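Local coordinates for protein BsaWI endonuclease (Geobacillus stearothermophilus, PDB 4ZSF) that is a restriction endonuclease of the PD-(D/E)XK nuclease superfamily that binds DNA and probably cuts it with the help of divalent metal ions, at residues A[5-10]-A[53-58]; A[186-191]-A[222-227]; A[231-236]-A[266-271]. One frame throughout, in Å; residues are numbered along the deposited sequence. Where two conformers were deposited one is given.

Contact 1. Residues A[5-10]-A[53-58]; sequences EYCIST and WKAVYS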
loop_
_atom_site.group_PDB
_atom_site.type_symbol
_atom_site.label_atom_id
_atom_site.label_comp_id
_atom_site.label_asym_id
_atom_site.label_seq_id
_atom_site.Cartn_x
_atom_site.Cartn_y
_atom_site.Cartn_z
ATOM N N GLU A 5 -20.773 0.312 -24.806
ATOM C CA GLU A 5 -21.094 1.579 -25.463
ATOM C C GLU A 5 -21.948 2.460 -24.589
ATOM O O GLU A 5 -21.749 3.671 -24.545
ATOM C CB GLU A 5 -21.832 1.343 -26.783
ATOM C CG GLU A 5 -21.024 0.485 -27.728
ATOM C CD GLU A 5 -21.820 0.107 -29.000
ATOM O OE1 GLU A 5 -22.993 -0.339 -28.924
ATOM O OE2 GLU A 5 -21.248 0.270 -30.089
ATOM N N TYR A 6 -22.927 1.861 -23.933
ATOM C CA TYR A 6 -23.817 2.593 -23.064
ATOM C C TYR A 6 -23.002 3.236 -21.920
ATOM O O TYR A 6 -23.256 4.385 -21.543
ATOM C CB TYR A 6 -24.896 1.676 -22.478
ATOM C CG TYR A 6 -25.831 2.398 -21.549
ATOM C CD1 TYR A 6 -26.891 3.127 -22.050
ATOM C CD2 TYR A 6 -25.613 2.410 -20.170
ATOM C CE1 TYR A 6 -27.756 3.842 -21.206
ATOM C CE2 TYR A 6 -26.467 3.112 -19.325
ATOM C CZ TYR A 6 -27.534 3.807 -19.844
ATOM O OH TYR A 6 -28.372 4.481 -19.008
ATOM N N CYS A 7 -22.082 2.475 -21.353
ATOM C CA CYS A 7 -21.322 3.016 -20.173
ATOM C C CYS A 7 -20.435 4.155 -20.598
ATOM O O CYS A 7 -20.320 5.165 -19.893
ATOM C CB CYS A 7 -20.463 1.961 -19.508
ATOM S SG CYS A 7 -21.452 0.822 -18.550
ATOM N N ILE A 8 -19.795 3.983 -21.745
ATOM C CA ILE A 8 -18.858 4.989 -22.240
ATOM C C ILE A 8 -19.628 6.316 -22.427
ATOM O O ILE A 8 -19.183 7.418 -21.994
ATOM C CB ILE A 8 -18.258 4.588 -23.614
ATOM C CG1 ILE A 8 -17.274 3.410 -23.528
ATOM C CG2 ILE A 8 -17.638 5.788 -24.325
ATOM C CD1 ILE A 8 -16.406 3.414 -22.357
ATOM N N SER A 9 -20.793 6.214 -23.053
ATOM C CA SER A 9 -21.513 7.415 -23.466
ATOM C C SER A 9 -22.198 8.038 -22.256
ATOM O O SER A 9 -22.258 9.256 -22.121
ATOM C CB SER A 9 -22.523 7.092 -24.582
ATOM O OG SER A 9 -23.643 6.402 -24.067
ATOM N N THR A 10 -22.686 7.197 -21.353
ATOM C CA THR A 10 -23.398 7.682 -20.181
ATOM C C THR A 10 -22.460 8.342 -19.159
ATOM O O THR A 10 -22.787 9.416 -18.607
ATOM C CB THR A 10 -24.190 6.533 -19.534
ATOM O OG1 THR A 10 -25.147 6.019 -20.498
ATOM C CG2 THR A 10 -24.910 6.982 -18.249
ATOM N N TRP A 53 -18.708 -2.475 -14.290
ATOM C CA TRP A 53 -17.719 -1.671 -13.562
ATOM C C TRP A 53 -16.469 -1.505 -14.421
ATOM O O TRP A 53 -15.893 -0.446 -14.464
ATOM C CB TRP A 53 -17.337 -2.367 -12.254
ATOM C CG TRP A 53 -16.588 -1.509 -11.241
ATOM C CD1 TRP A 53 -15.326 -1.730 -10.734
ATOM C CD2 TRP A 53 -17.105 -0.368 -10.555
ATOM N NE1 TRP A 53 -15.052 -0.785 -9.771
ATOM C CE2 TRP A 53 -16.106 0.076 -9.660
ATOM C CE3 TRP A 53 -18.320 0.328 -10.612
ATOM C CZ2 TRP A 53 -16.301 1.153 -8.804
ATOM C CZ3 TRP A 53 -18.510 1.419 -9.781
ATOM C CH2 TRP A 53 -17.469 1.841 -8.893
ATOM N N LYS A 54 -16.060 -2.578 -15.111
ATOM C CA LYS A 54 -14.901 -2.451 -16.026
ATOM C C LYS A 54 -15.124 -1.484 -17.205
ATOM O O LYS A 54 -14.206 -0.818 -17.647
ATOM C CB LYS A 54 -14.528 -3.843 -16.595
ATOM C CG LYS A 54 -13.891 -4.725 -15.591
ATOM C CD LYS A 54 -13.546 -6.055 -16.288
ATOM N N ALA A 55 -16.352 -1.386 -17.701
ATOM C CA ALA A 55 -16.649 -0.445 -18.777
ATOM C C ALA A 55 -16.640 1.008 -18.246
ATOM O O ALA A 55 -16.173 1.927 -18.910
ATOM C CB ALA A 55 -18.026 -0.806 -19.388
ATOM N N VAL A 56 -17.101 1.175 -17.018
ATOM C CA VAL A 56 -17.052 2.495 -16.359
ATOM C C VAL A 56 -15.588 2.919 -16.139
ATOM O O VAL A 56 -15.168 4.056 -16.343
ATOM C CB VAL A 56 -17.773 2.425 -15.000
ATOM C CG1 VAL A 56 -17.616 3.765 -14.250
ATOM C CG2 VAL A 56 -19.302 2.162 -15.287
ATOM N N TYR A 57 -14.818 1.964 -15.690
ATOM C CA TYR A 57 -13.329 2.192 -15.573
ATOM C C TYR A 57 -12.739 2.666 -16.903
ATOM O O TYR A 57 -11.953 3.632 -16.943
ATOM C CB TYR A 57 -12.692 0.908 -15.154
ATOM C CG TYR A 57 -11.189 0.820 -15.309
ATOM C CD1 TYR A 57 -10.357 1.433 -14.368
ATOM C CD2 TYR A 57 -10.616 0.116 -16.373
ATOM C CE1 TYR A 57 -8.900 1.263 -14.454
ATOM C CE2 TYR A 57 -9.175 -0.030 -16.505
ATOM C CZ TYR A 57 -8.360 0.534 -15.529
ATOM O OH TYR A 57 -6.985 0.330 -15.674
ATOM N N SER A 58 -13.099 1.976 -17.978
ATOM C CA SER A 58 -12.634 2.324 -19.314
ATOM C C SER A 58 -12.985 3.773 -19.631
ATOM O O SER A 58 -12.158 4.507 -20.163
ATOM C CB SER A 58 -13.252 1.404 -20.375
ATOM O OG SER A 58 -12.739 1.708 -21.664
#
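Cys7 and Val56 mark the point where two helical segments come nearest, their CA atoms 5.7 Å apart. The axes of 5-10 and 53-58 approach to 8.3 Å and run in broadly the same direction, crossing at -42°. Such a close approach is possible because small side chains lie between the backbones: the CB of Cys7 meets the CB of Ala55 at 3.7 Å, methylene against methyl. Cys7 turns its sulfur beside its own backbone N (chi1 -75°), and SG then lies over the same methyl group and reaches on to Val56 CG2 at 4.1 Å. Val56 sends its CB away from the other helix, yet CG2, placed beside the backbone N, comes back far enough to touch the sulfur. The next residue, Ile8, at the flank of the interface, brings its CD1 to 3.8 Å from Ala55 O, an apolar methyl laid against a carbonyl oxygen, and the same methyl also touches Ser58 OG at 4.1 Å. The interface is therefore held by van der Waals contact. Cys7, Ala55 and Val56 are buried. Around the pair, helix 25-43, which joins the two in sequence, packs on both: Ala40 on Cys7, Thr36 on Thr10 and Ile33 on Trp53. Phe3 and Phe4, earlier on helix 3-22, extend the cover over Ala55, and Trp83 of the second subunit packs against Val56, so this three-helix N-terminal bundle also meets the partner chain.

Contact 2. Residues A[186-191]-A[222-227]; sequences FFWSVA and GMYVFW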
loop_
_atom_site.group_PDB
_atom_site.type_symbol
_atom_site.label_atom_id
_atom_site.label_comp_id
_atom_site.label_asym_id
_atom_site.label_seq_id
_atom_site.Cartn_x
_atom_site.Cartn_y
_atom_site.Cartn_z
ATOM N N PHE A 186 20.416 0.048 20.014
ATOM C CA PHE A 186 21.874 0.228 19.937
ATOM C C PHE A 186 22.424 -0.411 18.675
ATOM O O PHE A 186 23.477 -1.073 18.694
ATOM C CB PHE A 186 22.596 -0.306 21.182
ATOM C CG PHE A 186 22.122 0.324 22.464
ATOM C CD1 PHE A 186 22.691 1.527 22.938
ATOM C CD2 PHE A 186 21.099 -0.266 23.186
ATOM C CE1 PHE A 186 22.246 2.099 24.124
ATOM C CE2 PHE A 186 20.617 0.319 24.353
ATOM C CZ PHE A 186 21.231 1.490 24.864
ATOM N N PHE A 187 21.793 -0.084 17.541
ATOM C CA PHE A 187 22.417 -0.339 16.225
ATOM C C PHE A 187 22.631 0.997 15.511
ATOM O O PHE A 187 21.846 1.947 15.694
ATOM C CB PHE A 187 21.525 -1.208 15.354
ATOM C CG PHE A 187 21.413 -2.644 15.866
ATOM C CD1 PHE A 187 20.415 -3.012 16.776
ATOM C CD2 PHE A 187 22.322 -3.616 15.418
ATOM C CE1 PHE A 187 20.332 -4.353 17.247
ATOM C CE2 PHE A 187 22.223 -4.931 15.887
ATOM C CZ PHE A 187 21.259 -5.286 16.777
ATOM N N TRP A 188 23.650 1.021 14.643
ATOM C CA TRP A 188 23.789 2.149 13.687
ATOM C C TRP A 188 22.583 2.146 12.793
ATOM O O TRP A 188 22.248 1.103 12.231
ATOM C CB TRP A 188 25.047 1.929 12.894
ATOM C CG TRP A 188 25.494 3.092 12.072
ATOM C CD1 TRP A 188 25.479 4.436 12.423
ATOM C CD2 TRP A 188 26.073 3.007 10.763
ATOM N NE1 TRP A 188 26.058 5.158 11.396
ATOM C CE2 TRP A 188 26.423 4.308 10.378
ATOM C CE3 TRP A 188 26.348 1.933 9.885
ATOM C CZ2 TRP A 188 27.046 4.576 9.137
ATOM C CZ3 TRP A 188 26.952 2.193 8.670
ATOM C CH2 TRP A 188 27.256 3.516 8.284
ATOM N N SER A 189 21.920 3.289 12.631
ATOM C CA SER A 189 20.710 3.278 11.815
ATOM C C SER A 189 20.819 4.371 10.770
ATOM O O SER A 189 20.869 5.556 11.099
ATOM C CB SER A 189 19.440 3.491 12.672
ATOM O OG SER A 189 18.294 3.465 11.832
ATOM N N VAL A 190 20.898 3.982 9.509
ATOM C CA VAL A 190 21.085 5.016 8.493
ATOM C C VAL A 190 20.186 4.843 7.298
ATOM O O VAL A 190 19.521 3.809 7.147
ATOM C CB VAL A 190 22.574 5.061 7.992
ATOM C CG1 VAL A 190 23.506 5.468 9.149
ATOM C CG2 VAL A 190 22.969 3.709 7.393
ATOM N N ALA A 191 20.142 5.882 6.452
ATOM C CA ALA A 191 19.317 5.791 5.241
ATOM C C ALA A 191 20.165 6.233 4.070
ATOM O O ALA A 191 21.012 7.135 4.234
ATOM C CB ALA A 191 18.135 6.660 5.353
ATOM N N GLY A 222 22.493 8.932 10.456
ATOM C CA GLY A 222 23.029 9.579 9.267
ATOM C C GLY A 222 22.116 9.257 8.076
ATOM O O GLY A 222 21.533 8.174 7.989
ATOM N N MET A 223 22.027 10.224 7.178
ATOM C CA MET A 223 21.256 10.110 5.954
ATOM C C MET A 223 22.270 10.398 4.839
ATOM O O MET A 223 22.979 11.419 4.918
ATOM C CB MET A 223 20.096 11.115 5.976
ATOM C CG MET A 223 19.447 11.333 4.636
ATOM S SD MET A 223 18.416 9.914 4.193
ATOM C CE MET A 223 17.062 10.074 5.368
ATOM N N TYR A 224 22.383 9.500 3.854
ATOM C CA TYR A 224 23.394 9.673 2.775
ATOM C C TYR A 224 22.658 9.894 1.498
ATOM O O TYR A 224 21.879 9.020 1.123
ATOM C CB TYR A 224 24.303 8.420 2.689
ATOM C CG TYR A 224 24.989 8.273 4.030
ATOM C CD1 TYR A 224 24.376 7.623 5.073
ATOM C CD2 TYR A 224 26.216 8.877 4.252
ATOM C CE1 TYR A 224 24.964 7.543 6.359
ATOM C CE2 TYR A 224 26.842 8.808 5.492
ATOM C CZ TYR A 224 26.215 8.113 6.545
ATOM O OH TYR A 224 26.814 8.111 7.803
ATOM N N VAL A 225 22.815 11.066 0.893
ATOM C CA VAL A 225 21.987 11.431 -0.261
ATOM C C VAL A 225 22.854 11.556 -1.501
ATOM O O VAL A 225 23.916 12.196 -1.432
ATOM C CB VAL A 225 21.244 12.813 -0.020
ATOM C CG1 VAL A 225 20.331 13.184 -1.253
ATOM C CG2 VAL A 225 20.492 12.764 1.296
ATOM N N PHE A 226 22.393 10.979 -2.631
ATOM C CA PHE A 226 23.105 11.169 -3.904
ATOM C C PHE A 226 22.926 12.596 -4.450
ATOM O O PHE A 226 22.091 12.869 -5.277
ATOM C CB PHE A 226 22.631 10.144 -4.925
ATOM C CG PHE A 226 23.166 8.770 -4.688
ATOM C CD1 PHE A 226 24.320 8.346 -5.351
ATOM C CD2 PHE A 226 22.522 7.874 -3.892
ATOM C CE1 PHE A 226 24.827 7.079 -5.164
ATOM C CE2 PHE A 226 23.033 6.580 -3.705
ATOM C CZ PHE A 226 24.214 6.202 -4.352
ATOM N N TRP A 227 23.713 13.525 -3.942
ATOM C CA TRP A 227 23.664 14.871 -4.465
ATOM C C TRP A 227 25.028 15.522 -4.101
ATOM O O TRP A 227 25.837 14.892 -3.426
ATOM C CB TRP A 227 22.460 15.630 -3.879
ATOM C CG TRP A 227 22.436 15.918 -2.407
ATOM C CD1 TRP A 227 23.443 15.713 -1.475
ATOM C CD2 TRP A 227 21.343 16.507 -1.693
ATOM N NE1 TRP A 227 23.014 16.122 -0.234
ATOM C CE2 TRP A 227 21.729 16.623 -0.347
ATOM C CE3 TRP A 227 20.057 16.945 -2.077
ATOM C CZ2 TRP A 227 20.866 17.149 0.653
ATOM C CZ3 TRP A 227 19.186 17.465 -1.079
ATOM C CH2 TRP A 227 19.601 17.559 0.265
HETATM O O HOH W 1 26.204 7.966 10.475
#
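Ala191 uses both of its backbone polar atoms on the strand beside it: Ala191 O accepts from Tyr224 N at 2.8 Å (N-H...O 163°), and Ala191 N donates to Gly222 O at 3.1 Å. The two bonds straddle Met223, as in a regular parallel ladder, whereas the Gly222 N is buried with no partner in the model. A water ties the aromatic ends together, accepting from Trp188 NE1 at 3.0 Å in the plane of the indole and bonding to Tyr224 OH at 2.7 Å. The hydroxyl has a further partner in His248 ND1. The two side chains cross at about a right angle, with Trp188 CZ2 3.8 Å from Tyr224 OH. Val190 fills the angle between them: its CG1 sits 3.3 Å above one face of the indole, toward the rim, and its CB meets the edge of the phenol ring at CE1. A CB on Gly222 would run into that phenol's hydroxyl, which suits the bare backbone found there. Beyond, Phe245 and His248 of helix 243-258 cover Val190 and Trp188. The paired strands 188-193 and 222-226, connected in the chain by way of helix 202-209, form a parallel beta-alpha-beta unit in the mixed central sheet of a PD-(D/E)XK nuclease.

Contact 3. Residues A[231-236]-A[266-271]; sequences TIDRIY and EWKAGQ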
loop_
_atom_site.group_PDB
_atom_site.type_symbol
_atom_site.label_atom_id
_atom_site.label_comp_id
_atom_site.label_asym_id
_atom_site.label_seq_id
_atom_site.Cartn_x
_atom_site.Cartn_y
_atom_site.Cartn_z
ATOM N N THR A 231 27.199 18.879 3.535
ATOM C CA THR A 231 26.621 18.307 4.734
ATOM C C THR A 231 25.764 19.279 5.547
ATOM O O THR A 231 26.193 20.420 5.825
ATOM C CB THR A 231 27.726 17.758 5.616
ATOM O OG1 THR A 231 28.332 16.681 4.899
ATOM C CG2 THR A 231 27.148 17.257 6.991
ATOM N N ILE A 232 24.554 18.820 5.926
ATOM C CA ILE A 232 23.716 19.568 6.879
ATOM C C ILE A 232 23.535 18.695 8.103
ATOM O O ILE A 232 22.675 17.827 8.102
ATOM C CB ILE A 232 22.308 19.922 6.286
ATOM C CG1 ILE A 232 22.464 20.650 4.965
ATOM C CG2 ILE A 232 21.515 20.783 7.302
ATOM C CD1 ILE A 232 21.154 20.668 4.131
ATOM N N ASP A 233 24.402 18.864 9.093
ATOM C CA ASP A 233 24.369 18.065 10.317
ATOM C C ASP A 233 24.515 16.560 10.020
ATOM O O ASP A 233 25.647 16.099 9.826
ATOM C CB ASP A 233 23.087 18.358 11.101
ATOM C CG ASP A 233 23.132 17.820 12.536
ATOM O OD1 ASP A 233 24.127 17.157 12.945
ATOM O OD2 ASP A 233 22.137 18.064 13.238
ATOM N N ARG A 234 23.418 15.803 9.972
ATOM C CA ARG A 234 23.525 14.344 9.719
ATOM C C ARG A 234 23.095 13.983 8.313
ATOM O O ARG A 234 22.969 12.798 8.003
ATOM C CB ARG A 234 22.654 13.563 10.720
ATOM C CG ARG A 234 23.081 13.784 12.188
ATOM C CD ARG A 234 21.953 13.240 13.111
ATOM N NE ARG A 234 22.264 13.315 14.548
ATOM C CZ ARG A 234 22.983 12.423 15.237
ATOM N NH1 ARG A 234 23.512 11.352 14.633
ATOM N NH2 ARG A 234 23.179 12.643 16.560
ATOM N N ILE A 235 22.913 14.994 7.455
ATOM C CA ILE A 235 22.550 14.735 6.057
ATOM C C ILE A 235 23.798 14.910 5.209
ATOM O O ILE A 235 24.283 16.042 5.025
ATOM C CB ILE A 235 21.483 15.655 5.570
ATOM C CG1 ILE A 235 20.195 15.471 6.452
ATOM C CG2 ILE A 235 21.154 15.329 4.162
ATOM C CD1 ILE A 235 19.163 16.596 6.215
ATOM N N TYR A 236 24.345 13.800 4.757
ATOM C CA TYR A 236 25.642 13.798 4.088
ATOM C C TYR A 236 25.592 13.518 2.583
ATOM O O TYR A 236 24.781 12.697 2.164
ATOM C CB TYR A 236 26.504 12.681 4.681
ATOM C CG TYR A 236 26.649 12.757 6.183
ATOM C CD1 TYR A 236 27.532 13.680 6.777
ATOM C CD2 TYR A 236 25.943 11.877 7.003
ATOM C CE1 TYR A 236 27.685 13.729 8.169
ATOM C CE2 TYR A 236 26.095 11.922 8.398
ATOM C CZ TYR A 236 26.995 12.834 8.955
ATOM O OH TYR A 236 27.115 12.851 10.353
ATOM N N GLU A 266 22.054 9.628 20.119
ATOM C CA GLU A 266 22.957 10.749 20.231
ATOM C C GLU A 266 24.234 10.544 19.442
ATOM O O GLU A 266 24.919 11.523 19.073
ATOM C CB GLU A 266 23.334 11.008 21.711
ATOM C CG GLU A 266 22.133 11.363 22.553
ATOM C CD GLU A 266 22.550 11.572 23.995
ATOM O OE1 GLU A 266 23.037 12.691 24.313
ATOM O OE2 GLU A 266 22.381 10.641 24.800
ATOM N N TRP A 267 24.554 9.289 19.165
ATOM C CA TRP A 267 25.816 8.985 18.475
ATOM C C TRP A 267 25.871 9.732 17.135
ATOM O O TRP A 267 24.889 9.793 16.391
ATOM C CB TRP A 267 25.971 7.485 18.228
ATOM C CG TRP A 267 27.313 7.107 17.595
ATOM C CD1 TRP A 267 28.451 6.748 18.287
ATOM C CD2 TRP A 267 27.654 7.082 16.207
ATOM N NE1 TRP A 267 29.477 6.482 17.388
ATOM C CE2 TRP A 267 29.005 6.669 16.108
ATOM C CE3 TRP A 267 26.926 7.327 15.022
ATOM C CZ2 TRP A 267 29.673 6.509 14.865
ATOM C CZ3 TRP A 267 27.592 7.161 13.756
ATOM C CH2 TRP A 267 28.936 6.746 13.700
ATOM N N LYS A 268 27.017 10.314 16.815
ATOM C CA LYS A 268 27.166 10.921 15.511
ATOM C C LYS A 268 28.598 10.705 15.015
ATOM O O LYS A 268 29.510 10.760 15.823
ATOM C CB LYS A 268 26.831 12.430 15.624
ATOM C CG LYS A 268 27.041 13.162 14.283
ATOM C CD LYS A 268 26.504 14.609 14.306
ATOM C CE LYS A 268 27.046 15.465 13.091
ATOM N NZ LYS A 268 26.680 16.920 13.239
ATOM N N ALA A 269 28.790 10.474 13.713
ATOM C CA ALA A 269 30.111 10.226 13.164
ATOM C C ALA A 269 30.996 11.462 13.257
ATOM O O ALA A 269 30.487 12.587 13.186
ATOM C CB ALA A 269 29.978 9.804 11.708
ATOM N N GLY A 270 32.301 11.257 13.425
ATOM C CA GLY A 270 33.261 12.327 13.215
ATOM C C GLY A 270 33.386 13.306 14.351
ATOM O O GLY A 270 33.907 14.424 14.130
ATOM N N GLN A 271 32.955 12.918 15.547
ATOM C CA GLN A 271 32.923 13.855 16.691
ATOM C C GLN A 271 34.087 13.662 17.678
ATOM O O GLN A 271 34.207 14.420 18.670
ATOM C CB GLN A 271 31.606 13.726 17.470
ATOM C CG GLN A 271 30.378 13.877 16.599
ATOM C CD GLN A 271 30.359 15.209 15.846
ATOM O OE1 GLN A 271 30.260 16.279 16.475
ATOM N NE2 GLN A 271 30.458 15.164 14.501
HETATM O O HOH W 2 27.903 17.312 10.409
HETATM O O HOH W 3 26.507 10.528 11.747
HETATM O O HOH W 4 29.476 13.983 11.049
#
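Lys268 runs out fully extended, CG anti to the backbone N (chi1 177°), and Asp233 swings its carboxylate out likewise (chi1 -166°), which brings NZ to 2.6 Å from Asp233 OD1. This salt bridge is made on the anti side of the oxygen, somewhat out of the carboxylate plane. A water accepting from NZ and donating to Asp233 O closes a second link between the same residues. Alongside, the extended Arg234 lays its guanidinium edge-on to the opposing backbone: NH1 donates to Trp267 O at 2.7 Å, nearly straight (167°), while NH2 adds weak bonds to Trp267 O and Glu266 O. His221 O is another acceptor for NH1. Lys268 CB and CG cover one guanidinium face, CB 3.6 Å from Arg234 NH1. Farther along, Lys268 CE passes 3.8 Å from Tyr236 OH, whose two waters reach Ala269 N and O. Cutting Lys268 back to an alanine would probably leave Asp233 OD1 without this ammonium partner, break the water link and thin the cover over the guanidinium to CB alone. The side chain of Asp233 lies about 4 Å from a bound calcium ion; with Arg234 it forms the corners of a type II' beta turn leading into strand 235-238, at the edge of this chain's sheet, here fastened to the C-terminal loop.

How the contacts relate
The three contacts follow one another along the chain without nesting or crossing. Contact 1 closes first, bringing together helices 3-22 and 49-65 around the intervening helix 25-43. It stands apart, its centre about 49 Å from that of contact 2 and about 56 Å from that of contact 3, on the opposite side of the chain's centre. Contact 2 then closes a loop holding helix 202-209, and contact 3 a loop holding helix 243-258, fastening the C-terminal tail to the sheet edge. These last two touch: strands 222-226 and 235-238 are neighbours, with Met223 O 2.8 Å from Tyr236 N, and Trp188 packs against Trp267. Together they join the sheet, its covering helix and the tail.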